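Local coordinates for N-glycosylase/DNA lyase (Methanocaldococcus jannaschii, PDB 3FHF), which belongs to the DNA glycosylase/lyase proteins of the helix-hairpin-helix class and is a mainly helical protein without strands, at residues A[114-119]-A[123-128]. Residues are numbered along the deposited sequence; the frame is centred on the assembly and turned at random.
Sequences ESFENE and REFLVR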
loop_
_atom_site.group_PDB
_atom_site.type_symbol
_atom_site.label_atom_id
_atom_site.label_comp_id
_atom_site.label_asym_id
_atom_site.label_seq_id
_atom_site.Cartn_x
_atom_site.Cartn_y
_atom_site.Cartn_z
ATOM N N GLU A 114 13.089 1.105 10.895
ATOM C CA GLU A 114 14.361 1.679 10.466
ATOM C C GLU A 114 15.584 0.911 10.963
ATOM O O GLU A 114 16.689 1.104 10.455
ATOM C CB GLU A 114 14.456 3.145 10.892
ATOM C CG GLU A 114 13.332 4.012 10.356
ATOM C CD GLU A 114 13.638 5.497 10.451
ATOM O OE1 GLU A 114 14.061 5.963 11.536
ATOM O OE2 GLU A 114 13.448 6.199 9.434
ATOM N N SER A 115 15.390 0.029 11.938
ATOM C CA SER A 115 16.507 -0.742 12.475
ATOM C C SER A 115 16.976 -1.802 11.484
ATOM O O SER A 115 18.139 -2.196 11.495
ATOM C CB SER A 115 16.107 -1.419 13.793
ATOM O OG SER A 115 15.253 -2.531 13.563
ATOM N N PHE A 116 16.072 -2.261 10.622
ATOM C CA PHE A 116 16.421 -3.287 9.643
ATOM C C PHE A 116 17.346 -2.795 8.535
ATOM O O PHE A 116 17.397 -1.603 8.229
ATOM C CB PHE A 116 15.151 -3.886 9.035
ATOM C CG PHE A 116 14.361 -4.722 10.002
ATOM C CD1 PHE A 116 14.817 -5.977 10.386
ATOM C CD2 PHE A 116 13.195 -4.227 10.577
ATOM C CE1 PHE A 116 14.124 -6.729 11.338
ATOM C CE2 PHE A 116 12.500 -4.967 11.524
ATOM C CZ PHE A 116 12.967 -6.222 11.908
ATOM N N GLU A 117 18.069 -3.741 7.946
ATOM C CA GLU A 117 19.023 -3.481 6.870
ATOM C C GLU A 117 18.361 -2.765 5.698
ATOM O O GLU A 117 18.966 -1.907 5.052
ATOM C CB GLU A 117 19.603 -4.808 6.377
ATOM C CG GLU A 117 21.077 -4.778 6.040
ATOM C CD GLU A 117 21.949 -4.707 7.277
ATOM O OE1 GLU A 117 21.769 -3.761 8.070
ATOM O OE2 GLU A 117 22.814 -5.590 7.457
ATOM N N ASN A 118 17.118 -3.139 5.419
ATOM C CA ASN A 118 16.381 -2.535 4.324
ATOM C C ASN A 118 14.892 -2.817 4.450
ATOM O O ASN A 118 14.456 -3.516 5.370
ATOM C CB ASN A 118 16.916 -3.059 2.991
ATOM C CG ASN A 118 16.877 -4.572 2.905
ATOM O OD1 ASN A 118 15.807 -5.178 2.912
ATOM N ND2 ASN A 118 18.051 -5.191 2.832
ATOM N N GLU A 119 14.123 -2.265 3.517
ATOM C CA GLU A 119 12.673 -2.405 3.482
ATOM C C GLU A 119 12.184 -3.824 3.205
ATOM O O GLU A 119 11.105 -4.196 3.646
ATOM C CB GLU A 119 12.098 -1.464 2.415
ATOM C CG GLU A 119 12.727 -1.685 1.045
ATOM C CD GLU A 119 12.462 -0.551 0.073
ATOM O OE1 GLU A 119 11.380 -0.517 -0.550
ATOM O OE2 GLU A 119 13.343 0.316 -0.060
ATOM N N ARG A 123 9.801 -5.707 5.733
ATOM C CA ARG A 123 8.519 -6.247 5.282
ATOM C C ARG A 123 8.297 -7.638 5.868
ATOM O O ARG A 123 7.190 -7.967 6.309
ATOM C CB ARG A 123 8.473 -6.326 3.754
ATOM C CG ARG A 123 7.149 -6.889 3.224
ATOM C CD ARG A 123 6.938 -6.601 1.746
ATOM N NE ARG A 123 7.994 -7.151 0.910
ATOM C CZ ARG A 123 8.099 -6.941 -0.396
ATOM N NH1 ARG A 123 7.201 -6.193 -1.030
ATOM N NH2 ARG A 123 9.118 -7.457 -1.068
ATOM N N GLU A 124 9.355 -8.446 5.871
ATOM C CA GLU A 124 9.291 -9.804 6.416
ATOM C C GLU A 124 8.848 -9.761 7.876
ATOM O O GLU A 124 8.049 -10.585 8.323
ATOM C CB GLU A 124 10.663 -10.490 6.331
ATOM C CG GLU A 124 11.147 -10.841 4.922
ATOM C CD GLU A 124 12.554 -11.436 4.921
ATOM O OE1 GLU A 124 12.876 -12.187 5.862
ATOM O OE2 GLU A 124 13.335 -11.163 3.981
ATOM N N PHE A 125 9.384 -8.806 8.632
ATOM C CA PHE A 125 9.011 -8.684 10.034
ATOM C C PHE A 125 7.544 -8.294 10.192
ATOM O O PHE A 125 6.831 -8.834 11.048
ATOM C CB PHE A 125 9.887 -7.651 10.745
ATOM C CG PHE A 125 9.227 -7.035 11.939
ATOM C CD1 PHE A 125 8.618 -5.786 11.845
ATOM C CD2 PHE A 125 9.144 -7.736 13.139
ATOM C CE1 PHE A 125 7.931 -5.239 12.930
ATOM C CE2 PHE A 125 8.460 -7.203 14.228
ATOM C CZ PHE A 125 7.849 -5.949 14.124
ATOM N N LEU A 126 7.096 -7.346 9.375
ATOM C CA LEU A 126 5.714 -6.882 9.445
ATOM C C LEU A 126 4.737 -8.022 9.182
ATOM O O LEU A 126 3.770 -8.217 9.928
ATOM C CB LEU A 126 5.483 -5.742 8.441
ATOM C CG LEU A 126 6.245 -4.440 8.734
ATOM C CD1 LEU A 126 6.148 -3.506 7.526
ATOM C CD2 LEU A 126 5.668 -3.775 9.983
ATOM N N VAL A 127 4.989 -8.781 8.125
ATOM C CA VAL A 127 4.107 -9.891 7.784
ATOM C C VAL A 127 4.068 -10.970 8.871
ATOM O O VAL A 127 2.997 -11.343 9.347
ATOM C CB VAL A 127 4.531 -10.548 6.453
ATOM C CG1 VAL A 127 3.590 -11.700 6.117
ATOM C CG2 VAL A 127 4.519 -9.507 5.335
ATOM N N ARG A 128 5.241 -11.445 9.278
ATOM C CA ARG A 128 5.346 -12.507 10.281
ATOM C C ARG A 128 4.861 -12.200 11.703
ATOM O O ARG A 128 4.330 -13.079 12.382
ATOM C CB ARG A 128 6.798 -12.985 10.356
ATOM C CG ARG A 128 7.311 -13.642 9.089
ATOM C CD ARG A 128 6.684 -15.008 8.902
ATOM N NE ARG A 128 7.100 -15.941 9.948
ATOM C CZ ARG A 128 6.530 -17.123 10.159
ATOM N NH1 ARG A 128 5.513 -17.513 9.397
ATOM N NH2 ARG A 128 6.980 -17.921 11.121
#
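From Glu119 O to Arg123 N runs a first-turn i to i+4 helix bond of 2.9 Å, and three residues earlier in the chain Phe116 lies level with Phe125, their CA atoms 9.2 Å apart. The motif is a tight connection between two consecutive helices of a mainly helical glycosylase, closed by an asparagine N-cap: helix 109-115 ends, a short loop turns the chain, and helix 119-129 starts behind Asn118. Asparagine suits that N-cap position because its short amide can fold back, and OD1 accepts the backbone N-H of Val121.

Phenylalanine serves both sides of the connection, since a broad apolar ring can bridge loop and helix. Phe116 CG stands anti to its carbonyl carbon (chi1 -69°), which sends the ring tip, CZ, to within 3.6 Å of Phe125 CB. The neighbouring CE2 lies 3.9 Å from Phe125 CG. The two ring planes are inclined by 30° but slid apart, their centroids 5.6 Å from each other, so overlap is slight and the touch falls mainly at the root of Phe125. Beyond it, the Phe125 ring packs on Ile109 and Ile112 and meets Phe106 edge-to-face.

The polar ends lead away, the long chain of Arg123 carrying NH1 to a salt bridge with Glu183 and Glu119 OE1 accepting the backbone N-H of Asp149. At the helix start Arg123 CB rests 3.4 Å from Glu119 O.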